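Local coordinates for protein of unknown function with a Fic domain (Bacteroides thetaiotaomicron VPI-5482, PDB 3CUC), which is of unknown function but belongs by its Fic domain to the Fic/DOC family, a predominantly helical single chain, at residues A[41-46]-A[224-229]; A[165-170]-A[179-184]. All coordinates share one frame; numbering follows the deposited sequence.

Contact 1: A[41-46]-A[224-229]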
ATOM      1  N   ASN A  41       8.666  -4.068   1.492  1.00 46.48           N
ATOM      2  CA  ASN A  41       9.765  -3.868   2.440  1.00 46.27           C
ATOM      3  C   ASN A  41      11.101  -3.578   1.753  1.00 45.45           C
ATOM      4  O   ASN A  41      11.914  -2.806   2.259  1.00 44.55           O
ATOM      5  CB  ASN A  41       9.907  -5.079   3.366  1.00 46.76           C
ATOM      6  CG  ASN A  41       8.801  -5.160   4.398  1.00 47.67           C
ATOM      7  OD1 ASN A  41       7.858  -5.930   4.243  1.00 46.42           O
ATOM      8  ND2 ASN A  41       8.912  -4.360   5.458  1.00 47.29           N
ATOM      9  N   HIS A  42      11.328  -4.188   0.598  1.00 45.82           N
ATOM     10  CA  HIS A  42      12.563  -3.944  -0.138  1.00 47.07           C
ATOM     11  C   HIS A  42      12.645  -2.495  -0.613  1.00 47.60           C
ATOM     12  O   HIS A  42      13.722  -1.910  -0.616  1.00 48.63           O
ATOM     13  CB  HIS A  42      12.699  -4.896  -1.325  1.00 47.50           C
ATOM     14  CG  HIS A  42      14.098  -5.371  -1.547  1.00 49.53           C
ATOM     15  ND1 HIS A  42      14.621  -6.457  -0.882  1.00 53.96           N
ATOM     16  CD2 HIS A  42      15.086  -4.906  -2.345  1.00 50.70           C
ATOM     17  CE1 HIS A  42      15.869  -6.646  -1.266  1.00 53.86           C
ATOM     18  NE2 HIS A  42      16.176  -5.721  -2.156  1.00 51.55           N
ATOM     19  N   LEU A  43      11.505  -1.924  -1.002  1.00 47.69           N
ATOM     20  CA  LEU A  43      11.422  -0.507  -1.383  1.00 48.33           C
ATOM     21  C   LEU A  43      11.979   0.432  -0.296  1.00 48.58           C
ATOM     22  O   LEU A  43      12.492   1.505  -0.602  1.00 49.33           O
ATOM     23  CB  LEU A  43       9.965  -0.115  -1.713  1.00 48.45           C
ATOM     24  CG  LEU A  43       9.399  -0.469  -3.095  1.00 47.12           C
ATOM     25  CD1 LEU A  43       7.880  -0.495  -3.054  1.00 44.47           C
ATOM     26  CD2 LEU A  43       9.889   0.517  -4.152  1.00 41.28           C
ATOM     27  N   GLU A  44      11.878   0.025   0.967  1.00 48.74           N
ATOM     28  CA  GLU A  44      12.321   0.852   2.086  1.00 48.86           C
ATOM     29  C   GLU A  44      13.674   0.390   2.645  1.00 48.78           C
ATOM     30  O   GLU A  44      14.049   0.769   3.753  1.00 49.36           O
ATOM     31  CB  GLU A  44      11.260   0.847   3.200  1.00 48.97           C
ATOM     32  CG  GLU A  44       9.833   1.188   2.738  1.00 50.83           C
ATOM     33  CD  GLU A  44       9.704   2.593   2.146  1.00 53.96           C
ATOM     34  OE1 GLU A  44      10.514   3.469   2.506  1.00 54.66           O
ATOM     35  OE2 GLU A  44       8.793   2.828   1.318  1.00 54.69           O
ATOM     36  N   GLY A  45      14.401  -0.427   1.884  1.00 48.40           N
ATOM     37  CA  GLY A  45      15.762  -0.830   2.253  1.00 47.54           C
ATOM     38  C   GLY A  45      15.942  -2.124   3.046  1.00 47.66           C
ATOM     39  O   GLY A  45      17.049  -2.422   3.493  1.00 48.20           O
ATOM     40  N   ASN A  46      14.875  -2.899   3.234  1.00 47.60           N
ATOM     41  CA  ASN A  46      15.001  -4.230   3.846  1.00 46.30           C
ATOM     42  C   ASN A  46      15.833  -5.128   2.939  1.00 46.43           C
ATOM     43  O   ASN A  46      15.516  -5.285   1.754  1.00 47.36           O
ATOM     44  CB  ASN A  46      13.633  -4.865   4.058  1.00 46.12           C
ATOM     45  CG  ASN A  46      13.700  -6.160   4.864  1.00 46.78           C
ATOM     46  OD1 ASN A  46      14.573  -7.002   4.644  1.00 46.53           O
ATOM     47  ND2 ASN A  46      12.768  -6.324   5.796  1.00 48.18           N
ATOM     48  N   GLU A 224      12.061  -3.187  -8.018  1.00 51.76           N
ATOM     49  CA  GLU A 224      12.851  -2.949  -9.228  1.00 51.76           C
ATOM     50  C   GLU A 224      12.374  -1.720  -9.997  1.00 50.18           C
ATOM     51  O   GLU A 224      13.136  -1.131 -10.748  1.00 51.53           O
ATOM     52  CB  GLU A 224      12.831  -4.179 -10.132  1.00 52.57           C
ATOM     53  CG  GLU A 224      13.640  -5.328  -9.543  1.00 59.72           C
ATOM     54  CD  GLU A 224      13.385  -6.653 -10.226  1.00 67.88           C
ATOM     55  OE1 GLU A 224      12.223  -7.129 -10.202  1.00 73.66           O
ATOM     56  OE2 GLU A 224      14.356  -7.226 -10.767  1.00 71.39           O
ATOM     57  N   ASP A 225      11.121  -1.327  -9.792  1.00 48.99           N
ATOM     58  CA  ASP A 225      10.541  -0.169 -10.471  1.00 48.46           C
ATOM     59  C   ASP A 225      10.499   1.078  -9.564  1.00 48.18           C
ATOM     60  O   ASP A 225       9.713   2.002  -9.810  1.00 47.27           O
ATOM     61  CB  ASP A 225       9.125  -0.531 -10.951  1.00 48.15           C
ATOM     62  CG  ASP A 225       8.631   0.370 -12.068  1.00 49.09           C
ATOM     63  OD1 ASP A 225       9.416   0.645 -13.003  1.00 46.36           O
ATOM     64  OD2 ASP A 225       7.457   0.797 -12.016  1.00 47.68           O
ATOM     65  N   LYS A 226      11.351   1.105  -8.537  1.00 48.08           N
ATOM     66  CA  LYS A 226      11.307   2.144  -7.497  1.00 48.94           C
ATOM     67  C   LYS A 226      11.465   3.558  -8.031  1.00 49.64           C
ATOM     68  O   LYS A 226      10.738   4.464  -7.625  1.00 50.84           O
ATOM     69  CB  LYS A 226      12.388   1.898  -6.434  1.00 49.29           C
ATOM     70  CG  LYS A 226      12.451   2.958  -5.318  1.00 48.87           C
ATOM     71  CD  LYS A 226      13.351   2.514  -4.158  1.00 49.28           C
ATOM     72  CE  LYS A 226      13.367   3.547  -3.037  1.00 50.92           C
ATOM     73  NZ  LYS A 226      14.313   3.195  -1.944  1.00 52.33           N
ATOM     74  N   SER A 227      12.429   3.754  -8.920  1.00 49.89           N
ATOM     75  CA  SER A 227      12.698   5.090  -9.440  1.00 50.33           C
ATOM     76  C   SER A 227      11.509   5.593 -10.260  1.00 49.88           C
ATOM     77  O   SER A 227      11.136   6.757 -10.171  1.00 50.39           O
ATOM     78  CB  SER A 227      13.978   5.099 -10.273  1.00 49.97           C
ATOM     79  OG  SER A 227      13.797   4.358 -11.464  1.00 53.49           O
ATOM     80  N   ASN A 228      10.909   4.699 -11.039  1.00 49.66           N
ATOM     81  CA  ASN A 228       9.721   5.027 -11.819  1.00 50.00           C
ATOM     82  C   ASN A 228       8.545   5.422 -10.916  1.00 50.30           C
ATOM     83  O   ASN A 228       7.826   6.383 -11.180  1.00 50.26           O
ATOM     84  CB  ASN A 228       9.328   3.828 -12.673  1.00 50.06           C
ATOM     85  CG  ASN A 228       8.350   4.188 -13.750  1.00 51.67           C
ATOM     86  OD1 ASN A 228       8.681   4.937 -14.661  1.00 54.72           O
ATOM     87  ND2 ASN A 228       7.132   3.656 -13.658  1.00 56.35           N
ATOM     88  N   TYR A 229       8.367   4.646  -9.853  1.00 50.49           N
ATOM     89  CA  TYR A 229       7.343   4.874  -8.832  1.00 50.19           C
ATOM     90  C   TYR A 229       7.528   6.249  -8.176  1.00 50.59           C
ATOM     91  O   TYR A 229       6.588   7.043  -8.103  1.00 50.37           O
ATOM     92  CB  TYR A 229       7.447   3.722  -7.818  1.00 49.64           C
ATOM     93  CG  TYR A 229       6.628   3.798  -6.549  1.00 48.02           C
ATOM     94  CD1 TYR A 229       5.307   4.230  -6.557  1.00 47.23           C
ATOM     95  CD2 TYR A 229       7.169   3.360  -5.339  1.00 45.64           C
ATOM     96  CE1 TYR A 229       4.556   4.261  -5.384  1.00 49.09           C
ATOM     97  CE2 TYR A 229       6.433   3.389  -4.168  1.00 47.71           C
ATOM     98  CZ  TYR A 229       5.125   3.840  -4.201  1.00 48.45           C
ATOM     99  OH  TYR A 229       4.373   3.874  -3.057  1.00 45.74           O
TER
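Leu43 and Lys226 run alongside one another, pointing opposite ways, and Leu43 carries most of the contact through one methyl. Its CD2 lies 3.7 Å from Lys226 CB and equally close to CG. The same methyl meets the Tyr229 ring obliquely, Leu43 CD2 lying 4.1 Å from Tyr229 CD2. This apolar part is the tightly packed one, with Leu43 and Tyr229 both buried. The other side is exposed and polar: Lys226, with CG anti to its backbone N (chi1 178°) and extended beyond, sends NZ to Leu43 O at 2.8 Å. The C=O...NZ angle is 156°, with NZ tilted 20° from the carbonyl plane. The accepting carbonyl lies in a type I turn from His42 to Gly45. Gly45, at positive phi, closes the preceding helix with a Schellman motif, Asn46 N bonding to Asn41 O and Gly45 N to His42 O. The pair Glu44-Gly45 lies in a sequence that fits the (S/T)xxxE(G/N) inhibitory motif of Fic proteins, and Glu44 forms a salt bridge with Arg204, consistent with that motif. Helix 199-213, carrying Arg204, touches Leu43, helix 68-89 packs on Asn41 and Asn46, and Phe258 and Tyr261 of helix 256-277 cover Tyr229.

Contact 2: A[165-170]-A[179-184]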
ATOM      1  N   ASP A 165     -12.087  11.196   7.296  1.00 48.78           N
ATOM      2  CA  ASP A 165     -13.415  11.748   7.023  1.00 49.07           C
ATOM      3  C   ASP A 165     -13.636  11.859   5.516  1.00 48.57           C
ATOM      4  O   ASP A 165     -14.694  11.482   5.018  1.00 48.31           O
ATOM      5  CB  ASP A 165     -13.607  13.121   7.685  1.00 49.06           C
ATOM      6  CG  ASP A 165     -13.668  13.047   9.213  1.00 51.26           C
ATOM      7  OD1 ASP A 165     -13.438  11.958   9.791  1.00 55.36           O
ATOM      8  OD2 ASP A 165     -13.935  14.093   9.843  1.00 53.59           O
ATOM      9  N   TRP A 166     -12.633  12.357   4.796  1.00 48.24           N
ATOM     10  CA  TRP A 166     -12.727  12.473   3.345  1.00 47.99           C
ATOM     11  C   TRP A 166     -12.924  11.102   2.694  1.00 48.48           C
ATOM     12  O   TRP A 166     -13.783  10.936   1.818  1.00 47.79           O
ATOM     13  CB  TRP A 166     -11.483  13.146   2.747  1.00 47.27           C
ATOM     14  CG  TRP A 166     -11.345  12.859   1.283  1.00 46.59           C
ATOM     15  CD1 TRP A 166     -12.015  13.463   0.264  1.00 46.25           C
ATOM     16  CD2 TRP A 166     -10.526  11.851   0.684  1.00 46.11           C
ATOM     17  NE1 TRP A 166     -11.651  12.910  -0.937  1.00 45.03           N
ATOM     18  CE2 TRP A 166     -10.736  11.917  -0.707  1.00 45.61           C
ATOM     19  CE3 TRP A 166      -9.630  10.901   1.190  1.00 46.19           C
ATOM     20  CZ2 TRP A 166     -10.077  11.073  -1.604  1.00 46.83           C
ATOM     21  CZ3 TRP A 166      -8.980  10.061   0.301  1.00 46.86           C
ATOM     22  CH2 TRP A 166      -9.204  10.154  -1.082  1.00 47.80           C
ATOM     23  N   TYR A 167     -12.113  10.131   3.117  1.00 48.94           N
ATOM     24  CA  TYR A 167     -12.122   8.805   2.503  1.00 49.08           C
ATOM     25  C   TYR A 167     -13.505   8.173   2.627  1.00 48.89           C
ATOM     26  O   TYR A 167     -14.114   7.769   1.634  1.00 48.90           O
ATOM     27  CB  TYR A 167     -11.063   7.888   3.134  1.00 48.79           C
ATOM     28  CG  TYR A 167     -11.211   6.455   2.690  1.00 49.48           C
ATOM     29  CD1 TYR A 167     -10.663   6.020   1.483  1.00 50.51           C
ATOM     30  CD2 TYR A 167     -11.939   5.542   3.448  1.00 46.05           C
ATOM     31  CE1 TYR A 167     -10.823   4.703   1.049  1.00 49.85           C
ATOM     32  CE2 TYR A 167     -12.106   4.226   3.024  1.00 46.83           C
ATOM     33  CZ  TYR A 167     -11.547   3.812   1.824  1.00 48.47           C
ATOM     34  OH  TYR A 167     -11.711   2.512   1.398  1.00 51.36           O
ATOM     35  N   ASN A 168     -13.994   8.110   3.859  1.00 48.12           N
ATOM     36  CA  ASN A 168     -15.275   7.483   4.147  1.00 47.62           C
ATOM     37  C   ASN A 168     -16.459   8.200   3.479  1.00 48.22           C
ATOM     38  O   ASN A 168     -17.494   7.585   3.212  1.00 47.73           O
ATOM     39  CB  ASN A 168     -15.483   7.393   5.661  1.00 47.28           C
ATOM     40  CG  ASN A 168     -14.445   6.505   6.345  1.00 45.86           C
ATOM     41  OD1 ASN A 168     -14.246   5.353   5.967  1.00 48.96           O
ATOM     42  ND2 ASN A 168     -13.788   7.042   7.359  1.00 41.57           N
ATOM     43  N   LEU A 169     -16.310   9.493   3.206  1.00 49.26           N
ATOM     44  CA  LEU A 169     -17.335  10.229   2.474  1.00 50.21           C
ATOM     45  C   LEU A 169     -17.353   9.783   1.017  1.00 50.14           C
ATOM     46  O   LEU A 169     -18.422   9.606   0.434  1.00 49.54           O
ATOM     47  CB  LEU A 169     -17.096  11.737   2.548  1.00 50.88           C
ATOM     48  CG  LEU A 169     -18.342  12.566   2.222  1.00 52.69           C
ATOM     49  CD1 LEU A 169     -19.206  12.711   3.470  1.00 54.13           C
ATOM     50  CD2 LEU A 169     -17.967  13.928   1.661  1.00 50.74           C
ATOM     51  N   GLU A 170     -16.166   9.610   0.435  1.00 50.08           N
ATOM     52  CA  GLU A 170     -16.044   9.091  -0.924  1.00 50.40           C
ATOM     53  C   GLU A 170     -16.608   7.675  -1.015  1.00 50.08           C
ATOM     54  O   GLU A 170     -17.312   7.345  -1.964  1.00 49.65           O
ATOM     55  CB  GLU A 170     -14.584   9.113  -1.393  1.00 50.73           C
ATOM     56  CG  GLU A 170     -14.029  10.507  -1.644  1.00 52.35           C
ATOM     57  CD  GLU A 170     -14.845  11.292  -2.650  1.00 53.30           C
ATOM     58  OE1 GLU A 170     -15.377  10.687  -3.600  1.00 56.00           O
ATOM     59  OE2 GLU A 170     -14.955  12.520  -2.485  1.00 54.81           O
ATOM     60  N   VAL A 179      -9.701   2.048  -7.926  1.00 47.88           N
ATOM     61  CA  VAL A 179      -8.316   2.374  -8.294  1.00 48.12           C
ATOM     62  C   VAL A 179      -8.042   3.850  -8.034  1.00 48.98           C
ATOM     63  O   VAL A 179      -7.000   4.208  -7.476  1.00 49.22           O
ATOM     64  CB  VAL A 179      -8.004   2.033  -9.769  1.00 47.93           C
ATOM     65  CG1 VAL A 179      -6.554   2.367 -10.113  1.00 44.68           C
ATOM     66  CG2 VAL A 179      -8.272   0.563 -10.029  1.00 50.52           C
ATOM     67  N   GLU A 180      -8.991   4.697  -8.430  1.00 49.31           N
ATOM     68  CA  GLU A 180      -8.895   6.138  -8.200  1.00 49.45           C
ATOM     69  C   GLU A 180      -8.840   6.462  -6.711  1.00 48.29           C
ATOM     70  O   GLU A 180      -7.958   7.193  -6.263  1.00 48.81           O
ATOM     71  CB  GLU A 180     -10.091   6.864  -8.826  1.00 50.11           C
ATOM     72  CG  GLU A 180     -10.082   6.897 -10.348  1.00 51.12           C
ATOM     73  CD  GLU A 180     -11.417   7.326 -10.942  1.00 50.34           C
ATOM     74  OE1 GLU A 180     -12.434   7.352 -10.213  1.00 49.91           O
ATOM     75  OE2 GLU A 180     -11.451   7.636 -12.151  1.00 52.12           O
ATOM     76  N   LEU A 181      -9.789   5.916  -5.954  1.00 47.14           N
ATOM     77  CA  LEU A 181      -9.880   6.179  -4.520  1.00 46.06           C
ATOM     78  C   LEU A 181      -8.616   5.693  -3.817  1.00 46.20           C
ATOM     79  O   LEU A 181      -8.096   6.372  -2.926  1.00 45.99           O
ATOM     80  CB  LEU A 181     -11.127   5.510  -3.916  1.00 45.78           C
ATOM     81  CG  LEU A 181     -11.355   5.692  -2.405  1.00 45.34           C
ATOM     82  CD1 LEU A 181     -11.357   7.157  -2.010  1.00 43.13           C
ATOM     83  CD2 LEU A 181     -12.644   5.023  -1.956  1.00 45.18           C
ATOM     84  N   ALA A 182      -8.128   4.523  -4.230  1.00 46.08           N
ATOM     85  CA  ALA A 182      -6.899   3.959  -3.681  1.00 45.71           C
ATOM     86  C   ALA A 182      -5.713   4.858  -4.002  1.00 45.89           C
ATOM     87  O   ALA A 182      -4.904   5.150  -3.127  1.00 45.83           O
ATOM     88  CB  ALA A 182      -6.662   2.554  -4.219  1.00 44.57           C
ATOM     89  N   ALA A 183      -5.619   5.308  -5.250  1.00 46.06           N
ATOM     90  CA  ALA A 183      -4.513   6.173  -5.671  1.00 46.32           C
ATOM     91  C   ALA A 183      -4.495   7.465  -4.874  1.00 46.78           C
ATOM     92  O   ALA A 183      -3.444   7.897  -4.417  1.00 47.27           O
ATOM     93  CB  ALA A 183      -4.605   6.476  -7.158  1.00 46.04           C
ATOM     94  N   LEU A 184      -5.666   8.068  -4.699  1.00 47.50           N
ATOM     95  CA  LEU A 184      -5.769   9.357  -4.018  1.00 48.09           C
ATOM     96  C   LEU A 184      -5.550   9.220  -2.515  1.00 48.00           C
ATOM     97  O   LEU A 184      -4.939  10.096  -1.905  1.00 48.69           O
ATOM     98  CB  LEU A 184      -7.119  10.019  -4.315  1.00 48.16           C
ATOM     99  CG  LEU A 184      -7.206  11.547  -4.246  1.00 49.36           C
ATOM    100  CD1 LEU A 184      -6.012  12.235  -4.909  1.00 49.03           C
ATOM    101  CD2 LEU A 184      -8.500  12.001  -4.903  1.00 48.26           C
TER
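Trp166 and Tyr167 meet Leu181 and Leu184 across an antiparallel helical hairpin within the mainly helical Fic fold, formed by helices 156-173 and 178-192 and a short connection. The segment axes run at 178° and approach no closer than 11.3 Å, a wide spacing that long side chains bridge.

The charged interaction is at the margin: Arg188 makes a cation-pi contact with Trp166.

Aliphatic-aromatic packing dominates. Leu181 is lodged between the two aromatic residues: CD1 lies 3.8 Å from Trp166 CH2, and CD2 lies 3.5 Å from Tyr167 CE1. A chi1 of 180° swings Leu181 CG away from its own backbone N and carries this branch point across the gap, meeting Tyr167 at about a right angle. Leu184 likewise crosses Trp166, its CD2 3.8 Å from CZ2; all these methyls approach the rings obliquely. Phe209 and Val210 of helix 199-213 also pack on Tyr167. Purely aliphatic contact is smaller, and comes from Glu170 CB, 3.8 Å from Leu181 CD1. Within helix 156-173, the Glu170 chain bends at chi2 (-57°), and its CG sits 3.3 Å above one face of the Trp166 indole, offset toward the rim.

The two contacts lie on opposite sides of the chain's centre, with their own centres 24 Å apart and their nearest atoms about 9 Å apart, so they do not touch. Contact 2 closes a local hairpin, nested inside the long loop that contact 1 closes. Shared helices connect them. Helix 178-192 supplies Leu181 and Leu184 to contact 2 and, further along, His186, whose NE2 is hydrogen-bonded to Tyr229 OH of contact 1. The Fic signature begins just after 178-192 and runs into helix 199-213, ending at Arg204, whose NH1 is also hydrogen-bonded to Tyr229 OH. Contact 1 therefore adjoins the Fic motif, whereas contact 2 uses the N-terminal half of helix 178-192.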